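Local coordinates for protein fatty acid amide hydrolase (PDB 6KVR) that probably hydrolyses fatty acid amides and other monocarboxylic acid amides to the free acid and ammonia, as a member of the amidase signature family, at residues Ile42-Asn45 / Tyr46-Glu49; Asn63-Asp66 / Tyr67-Gln71. One frame throughout, in Å; residues are numbered along the deposited sequence.

Contact 1: Ile42-Asn45 / Tyr46-Glu49; sequences IPKN and YTIE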
loop_
_atom_site.group_PDB
_atom_site.type_symbol
_atom_site.label_atom_id
_atom_site.label_comp_id
_atom_site.label_asym_id
_atom_site.label_seq_id
_atom_site.Cartn_x
_atom_site.Cartn_y
_atom_site.Cartn_z
ATOM N N ILE A 42 34.929 -0.779 23.399
ATOM C CA ILE A 42 35.624 -1.920 22.802
ATOM C C ILE A 42 36.293 -2.739 23.902
ATOM O O ILE A 42 37.166 -2.220 24.609
ATOM C CB ILE A 42 36.664 -1.447 21.772
ATOM C CG1 ILE A 42 35.984 -0.835 20.545
ATOM C CG2 ILE A 42 37.587 -2.590 21.372
ATOM C CD1 ILE A 42 36.933 -0.094 19.639
ATOM N N PRO A 43 35.933 -4.007 24.098
ATOM C CA PRO A 43 36.595 -4.813 25.141
ATOM C C PRO A 43 38.006 -5.207 24.716
ATOM O O PRO A 43 38.204 -5.839 23.675
ATOM C CB PRO A 43 35.680 -6.037 25.276
ATOM C CG PRO A 43 34.424 -5.692 24.512
ATOM C CD PRO A 43 34.872 -4.766 23.423
ATOM N N LYS A 44 38.992 -4.848 25.542
ATOM C CA LYS A 44 40.386 -5.052 25.144
ATOM C C LYS A 44 40.727 -6.532 24.986
ATOM O O LYS A 44 41.481 -6.908 24.082
ATOM C CB LYS A 44 41.331 -4.398 26.144
ATOM C CG LYS A 44 42.530 -3.756 25.449
ATOM C CD LYS A 44 43.827 -4.023 26.188
ATOM C CE LYS A 44 45.036 -3.751 25.301
ATOM N NZ LYS A 44 46.288 -4.303 25.911
ATOM N N ASN A 45 40.174 -7.392 25.839
ATOM C CA ASN A 45 40.446 -8.822 25.697
ATOM C C ASN A 45 39.973 -9.365 24.353
ATOM O O ASN A 45 40.494 -10.382 23.883
ATOM C CB ASN A 45 39.797 -9.593 26.848
ATOM C CG ASN A 45 38.438 -9.027 27.240
ATOM O OD1 ASN A 45 38.294 -7.810 27.444
ATOM N ND2 ASN A 45 37.431 -9.910 27.348
ATOM N N TYR A 46 38.996 -8.709 23.717
ATOM C CA TYR A 46 38.509 -9.129 22.407
ATOM C C TYR A 46 39.252 -8.458 21.261
ATOM O O TYR A 46 38.997 -8.787 20.095
ATOM C CB TYR A 46 37.011 -8.845 22.273
ATOM C CG TYR A 46 36.134 -9.744 23.100
ATOM C CD1 TYR A 46 36.649 -10.877 23.731
ATOM C CD2 TYR A 46 34.783 -9.459 23.259
ATOM C CE1 TYR A 46 35.837 -11.701 24.498
ATOM C CE2 TYR A 46 33.962 -10.280 24.019
ATOM C CZ TYR A 46 34.489 -11.399 24.632
ATOM O OH TYR A 46 33.661 -12.209 25.382
ATOM N N THR A 47 40.153 -7.529 21.564
ATOM C CA THR A 47 40.889 -6.792 20.555
ATOM C C THR A 47 42.214 -7.505 20.272
ATOM O O THR A 47 42.560 -8.514 20.893
ATOM C CB THR A 47 41.096 -5.339 21.008
ATOM O OG1 THR A 47 41.238 -4.496 19.858
ATOM C CG2 THR A 47 42.346 -5.190 21.886
ATOM N N ILE A 48 42.969 -6.955 19.325
ATOM C CA ILE A 48 44.184 -7.584 18.827
ATOM C C ILE A 48 45.142 -6.496 18.361
ATOM O O ILE A 48 44.745 -5.352 18.125
ATOM C CB ILE A 48 43.812 -8.610 17.721
ATOM C CG1 ILE A 48 43.542 -9.978 18.360
ATOM C CG2 ILE A 48 44.787 -8.624 16.529
ATOM C CD1 ILE A 48 43.186 -11.028 17.389
ATOM N N GLU A 49 46.430 -6.837 18.305
ATOM C CA GLU A 49 47.443 -5.966 17.719
ATOM C C GLU A 49 47.452 -6.195 16.210
ATOM O O GLU A 49 47.718 -7.314 15.746
ATOM C CB GLU A 49 48.816 -6.248 18.329
ATOM C CG GLU A 49 49.139 -5.355 19.518
ATOM C CD GLU A 49 50.172 -5.948 20.481
ATOM O OE1 GLU A 49 51.181 -6.551 20.031
ATOM O OE2 GLU A 49 49.955 -5.811 21.706
#
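I42 meets T47 at the mouth of a single 3-10 turn, K44 to Y46, which bends the loop between helix 20-40 and helix 54-59 and illustrates how a short tight turn is closed by backbone bonds and filled out by side chains packing on one another. The approach of I42 is loose, its CG2 branch 4.4 Å from T47 OG1, and its side chain lies against T112 and H115 of helix 100-118. P43 does more. Its O accepts from Y46 N at 3.0 Å, a bent bond (138° at the hydrogen) reached from above the carbonyl plane, in keeping with the tight winding of a 3-10 turn. The proline ring also crosses the tyrosine at an angle, with P43 CG 4.0 Å from Y46 CD2. K44 repeats the backbone link one residue on: T47 N donates to K44 O at 2.9 Å, again from well above the carbonyl plane. The aliphatic part of the lysine shares in this corner, K44 CG lying 3.8 Å from T47 CG2. N45 runs alongside Y46, both side chains pointing the same way; with CG tucked between its own N and carbonyl carbon (chi1 38°), the amide reaches over one face of the phenol ring, the two planes 41° apart. Y46 carries asparagine over a face and proline obliquely, while its ring stacks with H109 and its hydroxyl makes a weak hydrogen bond to K105, both of helix 100-118. Of the asparagine side chain, ND2 comes nearest to the ring, 3.7 Å from Y46 CE1.

Contact 2: Asn63-Asp66 / Tyr67-Gln71; sequences NAVD and YLYSQ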
loop_
_atom_site.group_PDB
_atom_site.type_symbol
_atom_site.label_atom_id
_atom_site.label_comp_id
_atom_site.label_asym_id
_atom_site.label_seq_id
_atom_site.Cartn_x
_atom_site.Cartn_y
_atom_site.Cartn_z
ATOM N N ASN A 63 42.717 -8.761 3.093
ATOM C CA ASN A 63 41.514 -9.593 3.203
ATOM C C ASN A 63 41.374 -9.985 4.671
ATOM O O ASN A 63 42.004 -10.944 5.126
ATOM C CB ASN A 63 41.609 -10.816 2.289
ATOM C CG ASN A 63 40.394 -11.751 2.396
ATOM O OD1 ASN A 63 39.669 -11.762 3.395
ATOM N ND2 ASN A 63 40.185 -12.554 1.358
ATOM N N ALA A 64 40.542 -9.243 5.416
ATOM C CA ALA A 64 40.434 -9.501 6.848
ATOM C C ALA A 64 39.789 -10.851 7.136
ATOM O O ALA A 64 40.115 -11.486 8.142
ATOM C CB ALA A 64 39.656 -8.381 7.542
ATOM N N VAL A 65 38.890 -11.317 6.271
ATOM C CA VAL A 65 38.243 -12.609 6.510
ATOM C C VAL A 65 39.263 -13.743 6.426
ATOM O O VAL A 65 39.250 -14.676 7.239
ATOM C CB VAL A 65 37.083 -12.810 5.517
ATOM C CG1 VAL A 65 36.515 -14.230 5.618
ATOM C CG2 VAL A 65 35.998 -11.763 5.763
ATOM N N ASP A 66 40.165 -13.678 5.442
ATOM C CA ASP A 66 41.208 -14.690 5.333
ATOM C C ASP A 66 42.099 -14.699 6.566
ATOM O O ASP A 66 42.418 -15.767 7.104
ATOM C CB ASP A 66 42.041 -14.440 4.084
ATOM C CG ASP A 66 42.694 -15.693 3.580
ATOM O OD1 ASP A 66 41.954 -16.633 3.215
ATOM O OD2 ASP A 66 43.944 -15.758 3.592
ATOM N N TYR A 67 42.494 -13.514 7.032
ATOM C CA TYR A 67 43.343 -13.387 8.214
ATOM C C TYR A 67 42.696 -13.987 9.461
ATOM O O TYR A 67 43.379 -14.602 10.290
ATOM C CB TYR A 67 43.659 -11.915 8.451
ATOM C CG TYR A 67 44.744 -11.662 9.475
ATOM C CD1 TYR A 67 46.075 -11.945 9.196
ATOM C CD2 TYR A 67 44.434 -11.122 10.717
ATOM C CE1 TYR A 67 47.063 -11.695 10.127
ATOM C CE2 TYR A 67 45.407 -10.870 11.649
ATOM C CZ TYR A 67 46.716 -11.162 11.354
ATOM O OH TYR A 67 47.677 -10.916 12.298
ATOM N N LEU A 68 41.390 -13.776 9.635
ATOM C CA LEU A 68 40.690 -14.303 10.801
ATOM C C LEU A 68 40.880 -15.811 10.919
ATOM O O LEU A 68 41.158 -16.339 12.005
ATOM C CB LEU A 68 39.203 -13.963 10.697
ATOM C CG LEU A 68 38.248 -14.832 11.514
ATOM C CD1 LEU A 68 38.415 -14.564 13.009
ATOM C CD2 LEU A 68 36.804 -14.621 11.051
ATOM N N TYR A 69 40.730 -16.517 9.797
ATOM C CA TYR A 69 40.841 -17.964 9.807
ATOM C C TYR A 69 42.299 -18.418 9.849
ATOM O O TYR A 69 42.644 -19.328 10.608
ATOM C CB TYR A 69 40.126 -18.521 8.584
ATOM C CG TYR A 69 38.621 -18.487 8.718
ATOM C CD1 TYR A 69 37.947 -19.501 9.386
ATOM C CD2 TYR A 69 37.875 -17.442 8.189
ATOM C CE1 TYR A 69 36.576 -19.483 9.511
ATOM C CE2 TYR A 69 36.496 -17.421 8.302
ATOM C CZ TYR A 69 35.854 -18.439 8.968
ATOM O OH TYR A 69 34.478 -18.433 9.106
ATOM N N SER A 70 43.170 -17.770 9.069
ATOM C CA SER A 70 44.555 -18.214 8.958
ATOM C C SER A 70 45.344 -17.961 10.238
ATOM O O SER A 70 46.252 -18.731 10.564
ATOM C CB SER A 70 45.232 -17.521 7.776
ATOM O OG SER A 70 45.498 -16.159 8.076
ATOM N N GLN A 71 45.039 -16.893 10.961
ATOM C CA GLN A 71 45.682 -16.628 12.238
ATOM C C GLN A 71 44.905 -17.193 13.413
ATOM O O GLN A 71 45.327 -16.999 14.559
ATOM C CB GLN A 71 45.879 -15.126 12.439
ATOM C CG GLN A 71 47.072 -14.599 11.688
ATOM C CD GLN A 71 48.371 -14.811 12.438
ATOM O OE1 GLN A 71 48.749 -14.006 13.301
ATOM N NE2 GLN A 71 49.046 -15.916 12.144
HETATM O O HOH W 1 45.684 -14.497 5.504
#
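Y67 N donates to N63 O and L68 N to A64 O in successive i to i+4 bonds, 3.2 Å and 3.0 Å long, that open the short alpha-helix 64-70. N63 is its N-cap: with CG anti to the backbone N (chi1 178°), the side chain reaches forward over the first turn, where OD1 accepts the D66 N-H at 2.8 Å, a nearly straight bond (166°) whose donor stands above the amide plane, and a first-turn N-H is satisfied. V65 and Y69, four residues apart, lie side by side. The tyrosine offers its ring edge to the backbone, CD2 standing 3.2 Å from V65 O near the ring plane, while V65 CG1 brushes Y69 CE2. The Y69 hydroxyl is hydrogen-bonded to D83 and R110, which fixes the far end of the ring. Y67 turns elsewhere, with Q71 CG over one face of its ring, displaced toward the rim, and F62 and F117 beside it; A64, V65 and L68 rest on Y243 of helix 235-243. At the exposed side, D66 O receives S70 N at 2.9 Å, nearly in line with the carbonyl bond. A water then joins the two side chains, donating to D66 OD2 at 2.9 Å and hydrogen-bonding S70 OG at 3.1 Å.

Taken together, the two contacts show one local principle at two depths. They follow in series along the N-terminal part of the chain, on the same side of its centre, with centres 16 Å apart and nearest atoms about 5 Å apart without touching. Contact 1 is a surface turn with no buried residue among those that touch; contact 2 is partly buried, with A64 and L68 enclosed. Both lean on helix 100-118, but contact 2 also packs against helix 235-243. Their chemistry differs accordingly: 42-49 relies on i to i+3 bonds and an amide-covered ring, whereas 63-71 combines i to i+4 bonds, an N-cap and a water bridge. Both lie away from the predicted catalytic residues.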